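Local coordinates for EAL/GGDEF domain protein (Methylococcus capsulatus, PDB 3ICL) that is an EAL/GGDEF-type protein built on a GGDEF domain of the nucleotidyl cyclase clan, at residues L34-D39 / I119-G124. The protein carries 1 engineered substitution. Numbering follows the deposited sequence.
Sequences LFLDVD and ISVSIG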
ATOM      1  N   LEU A  34       1.565  -4.735  -2.743  1.00 15.09           N
ATOM      2  CA  LEU A  34       0.879  -3.541  -3.216  1.00 15.28           C
ATOM      3  C   LEU A  34       1.721  -2.365  -2.742  1.00 16.39           C
ATOM      4  O   LEU A  34       2.191  -2.351  -1.608  1.00 17.04           O
ATOM      5  CB  LEU A  34      -0.538  -3.439  -2.632  1.00 14.81           C
ATOM      6  CG  LEU A  34      -1.675  -4.172  -3.363  1.00 22.30           C
ATOM      7  CD1 LEU A  34      -1.335  -5.638  -3.535  1.00 20.98           C
ATOM      8  CD2 LEU A  34      -2.969  -4.004  -2.585  1.00 31.20           C
ATOM      9  N   PHE A  35       1.933  -1.395  -3.624  1.00 15.31           N
ATOM     10  CA  PHE A  35       2.707  -0.207  -3.294  1.00 14.31           C
ATOM     11  C   PHE A  35       1.713   0.934  -3.483  1.00 15.09           C
ATOM     12  O   PHE A  35       1.324   1.247  -4.605  1.00 16.32           O
ATOM     13  CB  PHE A  35       3.893  -0.061  -4.259  1.00 10.51           C
ATOM     14  CG  PHE A  35       5.157   0.449  -3.611  1.00 15.00           C
ATOM     15  CD1 PHE A  35       5.174   1.668  -2.934  1.00 20.44           C
ATOM     16  CD2 PHE A  35       6.343  -0.280  -3.706  1.00  9.94           C
ATOM     17  CE1 PHE A  35       6.355   2.158  -2.364  1.00 20.32           C
ATOM     18  CE2 PHE A  35       7.533   0.201  -3.139  1.00 12.94           C
ATOM     19  CZ  PHE A  35       7.539   1.421  -2.469  1.00 15.71           C
ATOM     20  N   LEU A  36       1.298   1.542  -2.379  1.00 14.15           N
ATOM     21  CA  LEU A  36       0.308   2.609  -2.419  1.00 14.68           C
ATOM     22  C   LEU A  36       0.908   3.995  -2.268  1.00 16.34           C
ATOM     23  O   LEU A  36       1.813   4.218  -1.464  1.00 19.54           O
ATOM     24  CB  LEU A  36      -0.734   2.360  -1.329  1.00 14.10           C
ATOM     25  CG  LEU A  36      -1.939   3.289  -1.198  1.00 15.50           C
ATOM     26  CD1 LEU A  36      -3.062   2.523  -0.507  1.00 18.28           C
ATOM     27  CD2 LEU A  36      -1.569   4.533  -0.416  1.00 14.72           C
ATOM     28  N   ASP A  37       0.380   4.931  -3.045  1.00 15.67           N
ATOM     29  CA  ASP A  37       0.858   6.304  -3.024  1.00 16.58           C
ATOM     30  C   ASP A  37      -0.302   7.232  -2.710  1.00 22.39           C
ATOM     31  O   ASP A  37      -1.374   7.119  -3.312  1.00 19.78           O
ATOM     32  CB  ASP A  37       1.416   6.667  -4.403  1.00 12.32           C
ATOM     33  CG  ASP A  37       2.113   8.007  -4.426  1.00 18.77           C
ATOM     34  OD1 ASP A  37       1.926   8.816  -3.491  1.00 20.37           O
ATOM     35  OD2 ASP A  37       2.850   8.255  -5.403  1.00 21.90           O
ATOM     36  N   VAL A  38      -0.105   8.123  -1.746  1.00 15.64           N
ATOM     37  CA  VAL A  38      -1.135   9.104  -1.436  1.00 16.38           C
ATOM     38  C   VAL A  38      -0.712  10.230  -2.362  1.00 16.17           C
ATOM     39  O   VAL A  38       0.138  11.057  -2.023  1.00 19.14           O
ATOM     40  CB  VAL A  38      -1.094   9.554   0.033  1.00 21.05           C
ATOM     41  CG1 VAL A  38      -2.167  10.601   0.286  1.00 26.61           C
ATOM     42  CG2 VAL A  38      -1.327   8.355   0.942  1.00 19.61           C
ATOM     43  N   ASP A  39      -1.293  10.217  -3.556  1.00 21.08           N
ATOM     44  CA  ASP A  39      -0.970  11.176  -4.603  1.00 26.45           C
ATOM     45  C   ASP A  39      -0.977  12.654  -4.250  1.00 28.49           C
ATOM     46  O   ASP A  39      -0.065  13.380  -4.642  1.00 28.55           O
ATOM     47  CB  ASP A  39      -1.882  10.958  -5.815  1.00 23.40           C
ATOM     48  CG  ASP A  39      -1.753   9.563  -6.408  1.00 21.82           C
ATOM     49  OD1 ASP A  39      -0.703   8.913  -6.207  1.00 16.98           O
ATOM     50  OD2 ASP A  39      -2.703   9.120  -7.090  1.00 20.04           O
ATOM     51  N   ILE A 119      -8.280  12.251  -0.115  1.00 22.76           N
ATOM     52  CA  ILE A 119      -6.993  11.951  -0.729  1.00 22.62           C
ATOM     53  C   ILE A 119      -7.203  11.219  -2.036  1.00 21.39           C
ATOM     54  O   ILE A 119      -8.238  10.573  -2.237  1.00 19.64           O
ATOM     55  CB  ILE A 119      -6.096  11.055   0.166  1.00 20.24           C
ATOM     56  CG1 ILE A 119      -6.834   9.761   0.519  1.00 19.22           C
ATOM     57  CG2 ILE A 119      -5.663  11.820   1.409  1.00 21.65           C
ATOM     58  CD1 ILE A 119      -5.986   8.752   1.244  1.00 27.45           C
ATOM     59  N   SER A 120      -6.226  11.342  -2.928  1.00 21.01           N
ATOM     60  CA  SER A 120      -6.253  10.647  -4.211  1.00 22.59           C
ATOM     61  C   SER A 120      -5.203   9.543  -4.024  1.00 21.29           C
ATOM     62  O   SER A 120      -4.135   9.788  -3.461  1.00 27.36           O
ATOM     63  CB  SER A 120      -5.871  11.604  -5.346  1.00 21.92           C
ATOM     64  OG  SER A 120      -4.619  12.209  -5.093  1.00 30.50           O
ATOM     65  N   VAL A 121      -5.508   8.333  -4.485  1.00 20.63           N
ATOM     66  CA  VAL A 121      -4.615   7.187  -4.294  1.00 16.94           C
ATOM     67  C   VAL A 121      -4.280   6.411  -5.568  1.00 21.27           C
ATOM     68  O   VAL A 121      -5.126   6.251  -6.445  1.00 21.69           O
ATOM     69  CB  VAL A 121      -5.259   6.185  -3.286  1.00 20.48           C
ATOM     70  CG1 VAL A 121      -4.398   4.947  -3.133  1.00 17.10           C
ATOM     71  CG2 VAL A 121      -5.466   6.862  -1.934  1.00 21.98           C
ATOM     72  N   SER A 122      -3.041   5.933  -5.662  1.00 13.06           N
ATOM     73  CA  SER A 122      -2.605   5.129  -6.809  1.00 15.79           C
ATOM     74  C   SER A 122      -1.906   3.893  -6.271  1.00 16.79           C
ATOM     75  O   SER A 122      -1.042   3.991  -5.400  1.00 17.91           O
ATOM     76  CB  SER A 122      -1.643   5.902  -7.712  1.00 13.43           C
ATOM     77  OG  SER A 122      -2.336   6.820  -8.536  1.00 21.56           O
ATOM     78  N   ILE A 123      -2.278   2.731  -6.794  1.00 12.16           N
ATOM     79  CA  ILE A 123      -1.696   1.484  -6.330  1.00 12.62           C
ATOM     80  C   ILE A 123      -1.058   0.641  -7.431  1.00 17.30           C
ATOM     81  O   ILE A 123      -1.661   0.402  -8.479  1.00 15.54           O
ATOM     82  CB  ILE A 123      -2.764   0.613  -5.637  1.00 13.18           C
ATOM     83  CG1 ILE A 123      -3.393   1.385  -4.471  1.00 18.66           C
ATOM     84  CG2 ILE A 123      -2.131  -0.690  -5.153  1.00 14.40           C
ATOM     85  CD1 ILE A 123      -4.522   0.643  -3.775  1.00 27.90           C
ATOM     86  N   GLY A 124       0.164   0.189  -7.175  1.00 15.00           N
ATOM     87  CA  GLY A 124       0.854  -0.668  -8.124  1.00 14.79           C
ATOM     88  C   GLY A 124       0.871  -2.065  -7.528  1.00 13.96           C
ATOM     89  O   GLY A 124       1.073  -2.213  -6.320  1.00 17.27           O
TER
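Leu36 lays its branched end over the CG1 methyl of Val121, with Leu36 CG 3.5 Å from Val121 CG1, in a pair of inner strands of a GGDEF domain whose side chains meet on both faces of the sheet. Strands 32-38 and 121-127 are antiparallel neighbours inside the mixed five-stranded sheet; their segments 34-38 and 121-124 run at 161° between N-to-C directions. Leu36 forms a non-hydrogen-bonded pair with Ile123, and its CG stands anti to the backbone N (chi1 -176°), beside the carbonyl carbon; from there the CD1 branch also meets Ile123 CD1 at 4.0 Å. Leu34 adds its CG against the CG2 methyl of Ile123, and Val38 CG1 rests on Ile119 CG2. Helix 96-106 covers this apolar face through Ile102 and Leu106.

The backbones are stitched by two hydrogen-bonded pairs, Phe35 with Gly124 and Asp37 with Ser122. Gly124 N reaches Phe35 O at 3.0 Å, and Asp37 N bonds to Ser122 O at 2.9 Å. The face bearing Phe35 and Asp37 lies under helix 135-152, where Met146 touches both side chains; a bound sulfate ion sits beside the Asp37 carboxylate.

Past the strand end the chain turns at Asp39, whose N makes a weak bond to Ser120 O. This bend brings the carboxylate back over Ser122, whose single hydroxyl has two acceptors within reach, Asn156 OD1 and Asp39 OD2. With Asp39 CG beside its own backbone N (chi1 -60°), OD2 comes within 2.7 Å of Ser122 OG.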